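PP1b (Porcine reproductive and respiratory syndrome virus, PDB 6JDR) probably unwinds RNA and DNA duplexes with 5' to 3' polarity, powered by ATP hydrolysis, as the zinc-binding helicase part of the arterivirus replicase polyprotein. Local coordinates at residues V163-Q175 against T195-W208. The protein carries 1 engineered substitution. Sequence-based numbering, arbitrary orientation.
Sequences VQDGDVIYTPTHQ and TTLQFPAPSRTGPW
Pro-207 packs its ring against the connection between helix 155-162 and strand 168-171: CB meets Val-163 CG2 at 3.6 Å, the two side chains crossing at about a right angle, and touches Gln-164 O at 3.4 Å, while CD faces Asp-165. Val-163 presents this methyl because CG2 stands anti to the backbone N. From the strand, Ile-169 CD1 reaches the same proline CB more loosely, at 4.4 Å. On the CD side of the proline the Asp-165 carboxylate lies against the Gly-206 backbone. A type I turn runs from Gln-164 to Asp-167, braced by Asp-167 OD2, which takes the Gln-164 N-H from above its carboxylate plane; OD1 of the same buried aspartate binds the backbone N of Asn-221. Two backbone hydrogen bonds then join the two strands in parallel, Trp-208 N to Asp-167 O at 3.0 Å and Ile-169 N to Trp-208 O at 2.9 Å. The Trp-208 indole leads off from the pairing and touches Arg-188.

At the far end, the Thr-195 hydroxyl donates to His-174 ND1 over 3.1 Å, from 39° out of the imidazole plane. The threonine aims OG1 there with chi1 -175°, anti to N, and OG1 also takes a weak bond from Leu-197 N. A water 2.8 Å from His-174 ND1 accepts from Thr-196 N, tying the loop to the ring a second time. Leu-197 sets CD1 against the His-174 carbonyl and CB, and CD2 against Gln-175 OE1; the glutamine's NE2 is bonded to Asp-179. Phe-199 CZ comes near the His-174 carbonyl, its ring resting on Ile-181 of helix 174-184.

The contact closes a beta-alpha-beta crossover: strand 168-171, helix 174-184 and a long loop returning to edge strand 208-211 of the parallel sheet in the P-loop NTPase-like superfamily 1 helicase core.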
loop_
_atom_site.group_PDB
_atom_site.type_symbol
_atom_site.label_atom_id
_atom_site.label_comp_id
_atom_site.label_asym_id
_atom_site.label_seq_id
_atom_site.Cartn_x
_atom_site.Cartn_y
_atom_site.Cartn_z
ATOM N N VAL A 163 3.910 1.204 7.924
ATOM C CA VAL A 163 4.628 -0.071 8.001
ATOM C C VAL A 163 4.839 -0.539 9.446
ATOM O O VAL A 163 4.979 0.277 10.357
ATOM C CB VAL A 163 5.986 0.001 7.257
ATOM C CG1 VAL A 163 6.999 0.842 8.027
ATOM C CG2 VAL A 163 6.533 -1.395 6.992
ATOM N N GLN A 164 4.855 -1.857 9.632
ATOM C CA GLN A 164 5.063 -2.482 10.940
ATOM C C GLN A 164 6.077 -3.612 10.822
ATOM O O GLN A 164 6.404 -4.046 9.718
ATOM C CB GLN A 164 3.748 -3.039 11.482
ATOM C CG GLN A 164 2.616 -2.026 11.544
ATOM C CD GLN A 164 1.326 -2.633 12.056
ATOM O OE1 GLN A 164 1.317 -3.330 13.073
ATOM N NE2 GLN A 164 0.227 -2.372 11.355
ATOM N N ASP A 165 6.552 -4.105 11.962
ATOM C CA ASP A 165 7.623 -5.105 11.988
ATOM C C ASP A 165 7.250 -6.451 11.359
ATOM O O ASP A 165 8.130 -7.177 10.895
ATOM C CB ASP A 165 8.125 -5.322 13.423
ATOM C CG ASP A 165 8.953 -4.151 13.943
ATOM O OD1 ASP A 165 8.977 -3.082 13.291
ATOM O OD2 ASP A 165 9.587 -4.299 15.012
ATOM N N GLY A 166 5.961 -6.785 11.341
ATOM C CA GLY A 166 5.500 -8.038 10.732
ATOM C C GLY A 166 5.232 -7.964 9.233
ATOM O O GLY A 166 4.966 -8.985 8.595
ATOM N N ASP A 167 5.308 -6.762 8.668
ATOM C CA ASP A 167 4.928 -6.535 7.275
ATOM C C ASP A 167 6.020 -6.925 6.282
ATOM O O ASP A 167 7.170 -7.153 6.660
ATOM C CB ASP A 167 4.552 -5.065 7.070
ATOM C CG ASP A 167 3.354 -4.652 7.898
ATOM O OD1 ASP A 167 2.559 -5.533 8.284
ATOM O OD2 ASP A 167 3.205 -3.440 8.163
ATOM N N VAL A 168 5.632 -6.998 5.010
ATOM C CA VAL A 168 6.539 -7.329 3.913
ATOM C C VAL A 168 6.405 -6.271 2.821
ATOM O O VAL A 168 5.294 -5.926 2.414
ATOM C CB VAL A 168 6.225 -8.716 3.313
ATOM C CG1 VAL A 168 7.201 -9.053 2.191
ATOM C CG2 VAL A 168 6.267 -9.787 4.393
ATOM N N ILE A 169 7.541 -5.758 2.356
ATOM C CA ILE A 169 7.566 -4.769 1.287
ATOM C C ILE A 169 8.262 -5.373 0.066
ATOM O O ILE A 169 9.455 -5.681 0.111
ATOM C CB ILE A 169 8.278 -3.477 1.740
ATOM C CG1 ILE A 169 7.507 -2.836 2.903
ATOM C CG2 ILE A 169 8.400 -2.489 0.586
ATOM C CD1 ILE A 169 8.313 -1.843 3.716
ATOM N N TYR A 170 7.503 -5.557 -1.013
ATOM C CA TYR A 170 8.049 -6.060 -2.268
ATOM C C TYR A 170 8.484 -4.889 -3.145
ATOM O O TYR A 170 7.788 -3.876 -3.230
ATOM C CB TYR A 170 7.023 -6.923 -3.001
ATOM C CG TYR A 170 6.645 -8.188 -2.260
ATOM C CD1 TYR A 170 7.411 -9.341 -2.383
ATOM C CD2 TYR A 170 5.515 -8.233 -1.441
ATOM C CE1 TYR A 170 7.068 -10.502 -1.712
ATOM C CE2 TYR A 170 5.163 -9.390 -0.766
ATOM C CZ TYR A 170 5.939 -10.522 -0.905
ATOM O OH TYR A 170 5.598 -11.678 -0.240
ATOM N N THR A 171 9.634 -5.039 -3.798
ATOM C CA THR A 171 10.231 -3.955 -4.566
ATOM C C THR A 171 10.937 -4.524 -5.811
ATOM O O THR A 171 11.576 -5.577 -5.731
ATOM C CB THR A 171 11.191 -3.135 -3.678
ATOM O OG1 THR A 171 11.629 -1.961 -4.372
ATOM C CG2 THR A 171 12.401 -3.962 -3.257
ATOM N N PRO A 172 10.804 -3.839 -6.966
ATOM C CA PRO A 172 11.194 -4.389 -8.269
ATOM C C PRO A 172 12.688 -4.599 -8.539
ATOM O O PRO A 172 13.043 -5.607 -9.145
ATOM C CB PRO A 172 10.629 -3.367 -9.266
ATOM C CG PRO A 172 10.516 -2.104 -8.492
ATOM C CD PRO A 172 10.132 -2.535 -7.111
ATOM N N THR A 173 13.549 -3.671 -8.130
ATOM C CA THR A 173 14.972 -3.754 -8.477
ATOM C C THR A 173 15.879 -3.722 -7.263
ATOM O O THR A 173 15.442 -3.427 -6.154
ATOM C CB THR A 173 15.400 -2.615 -9.418
ATOM O OG1 THR A 173 15.468 -1.383 -8.689
ATOM C CG2 THR A 173 14.417 -2.482 -10.589
ATOM N N HIS A 174 17.152 -4.032 -7.493
ATOM C CA HIS A 174 18.177 -3.961 -6.447
ATOM C C HIS A 174 18.256 -2.557 -5.861
ATOM O O HIS A 174 18.387 -2.391 -4.651
ATOM C CB HIS A 174 19.544 -4.355 -7.009
ATOM C CG HIS A 174 19.666 -5.809 -7.336
ATOM N ND1 HIS A 174 20.866 -6.398 -7.665
ATOM C CD2 HIS A 174 18.741 -6.798 -7.370
ATOM C CE1 HIS A 174 20.674 -7.683 -7.904
ATOM N NE2 HIS A 174 19.393 -7.952 -7.731
ATOM N N GLN A 175 18.175 -1.556 -6.731
ATOM C CA GLN A 175 18.313 -0.171 -6.325
ATOM C C GLN A 175 17.129 0.289 -5.490
ATOM O O GLN A 175 17.317 0.931 -4.457
ATOM C CB GLN A 175 18.471 0.735 -7.550
ATOM C CG GLN A 175 18.820 2.178 -7.209
ATOM C CD GLN A 175 20.087 2.288 -6.378
ATOM O OE1 GLN A 175 21.114 1.689 -6.708
ATOM N NE2 GLN A 175 20.022 3.052 -5.295
ATOM N N THR A 195 24.657 -8.744 -7.063
ATOM C CA THR A 195 24.375 -7.311 -7.035
ATOM C C THR A 195 25.656 -6.487 -7.097
ATOM O O THR A 195 26.715 -6.930 -6.656
ATOM C CB THR A 195 23.561 -6.896 -5.794
ATOM O OG1 THR A 195 23.234 -5.505 -5.893
ATOM C CG2 THR A 195 24.341 -7.139 -4.495
ATOM N N THR A 196 25.537 -5.280 -7.637
ATOM C CA THR A 196 26.662 -4.373 -7.788
ATOM C C THR A 196 26.495 -3.136 -6.893
ATOM O O THR A 196 27.081 -2.087 -7.152
ATOM C CB THR A 196 26.800 -3.950 -9.261
ATOM O OG1 THR A 196 25.596 -3.311 -9.695
ATOM C CG2 THR A 196 27.050 -5.163 -10.136
ATOM N N LEU A 197 25.692 -3.272 -5.840
ATOM C CA LEU A 197 25.446 -2.190 -4.890
ATOM C C LEU A 197 26.081 -2.531 -3.549
ATOM O O LEU A 197 26.405 -3.686 -3.286
ATOM C CB LEU A 197 23.944 -1.982 -4.697
ATOM C CG LEU A 197 23.075 -1.893 -5.951
ATOM C CD1 LEU A 197 21.632 -1.634 -5.557
ATOM C CD2 LEU A 197 23.573 -0.809 -6.893
ATOM N N GLN A 198 26.255 -1.516 -2.709
ATOM C CA GLN A 198 26.775 -1.706 -1.360
ATOM C C GLN A 198 25.606 -1.763 -0.382
ATOM O O GLN A 198 25.073 -0.730 0.027
ATOM C CB GLN A 198 27.732 -0.568 -0.984
ATOM C CG GLN A 198 28.869 -0.340 -1.972
ATOM C CD GLN A 198 29.780 -1.545 -2.126
ATOM O OE1 GLN A 198 29.907 -2.366 -1.214
ATOM N NE2 GLN A 198 30.429 -1.655 -3.284
ATOM N N PHE A 199 25.199 -2.976 -0.027
ATOM C CA PHE A 199 24.093 -3.170 0.908
ATOM C C PHE A 199 24.605 -3.089 2.341
ATOM O O PHE A 199 25.670 -3.631 2.643
ATOM C CB PHE A 199 23.428 -4.534 0.696
ATOM C CG PHE A 199 22.379 -4.548 -0.383
ATOM C CD1 PHE A 199 22.732 -4.716 -1.716
ATOM C CD2 PHE A 199 21.032 -4.425 -0.060
ATOM C CE1 PHE A 199 21.766 -4.745 -2.707
ATOM C CE2 PHE A 199 20.062 -4.453 -1.047
ATOM C CZ PHE A 199 20.429 -4.614 -2.372
ATOM N N PRO A 200 23.849 -2.416 3.231
ATOM C CA PRO A 200 24.127 -2.502 4.666
ATOM C C PRO A 200 23.891 -3.899 5.234
ATOM O O PRO A 200 23.509 -4.817 4.506
ATOM C CB PRO A 200 23.122 -1.525 5.283
ATOM C CG PRO A 200 22.807 -0.565 4.197
ATOM C CD PRO A 200 22.863 -1.363 2.928
ATOM N N ALA A 201 24.119 -4.046 6.534
ATOM C CA ALA A 201 23.830 -5.294 7.222
ATOM C C ALA A 201 22.337 -5.346 7.558
ATOM O O ALA A 201 21.751 -4.328 7.934
ATOM C CB ALA A 201 24.668 -5.404 8.487
ATOM N N PRO A 202 21.715 -6.530 7.414
ATOM C CA PRO A 202 20.307 -6.683 7.769
ATOM C C PRO A 202 20.086 -6.773 9.277
ATOM O O PRO A 202 20.831 -7.465 9.975
ATOM C CB PRO A 202 19.924 -8.004 7.101
ATOM C CG PRO A 202 21.189 -8.786 7.076
ATOM C CD PRO A 202 22.290 -7.783 6.890
ATOM N N SER A 203 19.056 -6.086 9.765
ATOM C CA SER A 203 18.696 -6.116 11.180
ATOM C C SER A 203 18.023 -7.434 11.565
ATOM O O SER A 203 17.718 -8.269 10.710
ATOM C CB SER A 203 17.769 -4.948 11.509
ATOM O OG SER A 203 18.319 -3.725 11.051
ATOM N N ARG A 204 17.802 -7.609 12.865
ATOM C CA ARG A 204 17.137 -8.798 13.398
ATOM C C ARG A 204 15.617 -8.624 13.432
ATOM O O ARG A 204 14.872 -9.599 13.306
ATOM C CB ARG A 204 17.653 -9.103 14.808
ATOM C CG ARG A 204 19.168 -9.247 14.920
ATOM C CD ARG A 204 19.729 -10.340 14.016
ATOM N NE ARG A 204 19.039 -11.622 14.173
ATOM C CZ ARG A 204 19.209 -12.467 15.193
ATOM N NH1 ARG A 204 20.052 -12.188 16.184
ATOM N NH2 ARG A 204 18.523 -13.606 15.224
ATOM N N THR A 205 15.168 -7.381 13.608
ATOM C CA THR A 205 13.745 -7.053 13.640
ATOM C C THR A 205 13.406 -5.991 12.594
ATOM O O THR A 205 14.300 -5.383 12.000
ATOM C CB THR A 205 13.333 -6.528 15.026
ATOM O OG1 THR A 205 14.112 -5.369 15.350
ATOM C CG2 THR A 205 13.544 -7.600 16.090
ATOM N N GLY A 206 12.108 -5.778 12.384
ATOM C CA GLY A 206 11.610 -4.799 11.414
ATOM C C GLY A 206 10.891 -5.455 10.246
ATOM O O GLY A 206 10.871 -6.683 10.134
ATOM N N PRO A 207 10.286 -4.639 9.366
ATOM C CA PRO A 207 9.609 -5.178 8.187
ATOM C C PRO A 207 10.586 -5.830 7.214
ATOM O O PRO A 207 11.728 -5.392 7.110
ATOM C CB PRO A 207 8.973 -3.940 7.544
ATOM C CG PRO A 207 9.761 -2.783 8.051
ATOM C CD PRO A 207 10.234 -3.167 9.418
ATOM N N TRP A 208 10.141 -6.872 6.520
ATOM C CA TRP A 208 10.955 -7.499 5.485
ATOM C C TRP A 208 10.968 -6.639 4.221
ATOM O O TRP A 208 9.955 -6.042 3.859
ATOM C CB TRP A 208 10.426 -8.891 5.149
ATOM C CG TRP A 208 10.876 -9.954 6.093
ATOM C CD1 TRP A 208 10.269 -10.328 7.257
ATOM C CD2 TRP A 208 12.028 -10.794 5.952
ATOM N NE1 TRP A 208 10.975 -11.348 7.852
ATOM C CE2 TRP A 208 12.059 -11.653 7.071
ATOM C CE3 TRP A 208 13.040 -10.903 4.987
ATOM C CZ2 TRP A 208 13.061 -12.610 7.256
ATOM C CZ3 TRP A 208 14.038 -11.856 5.170
ATOM C CH2 TRP A 208 14.040 -12.697 6.298
HETATM O O HOH W 1 22.789 -4.863 -8.964
#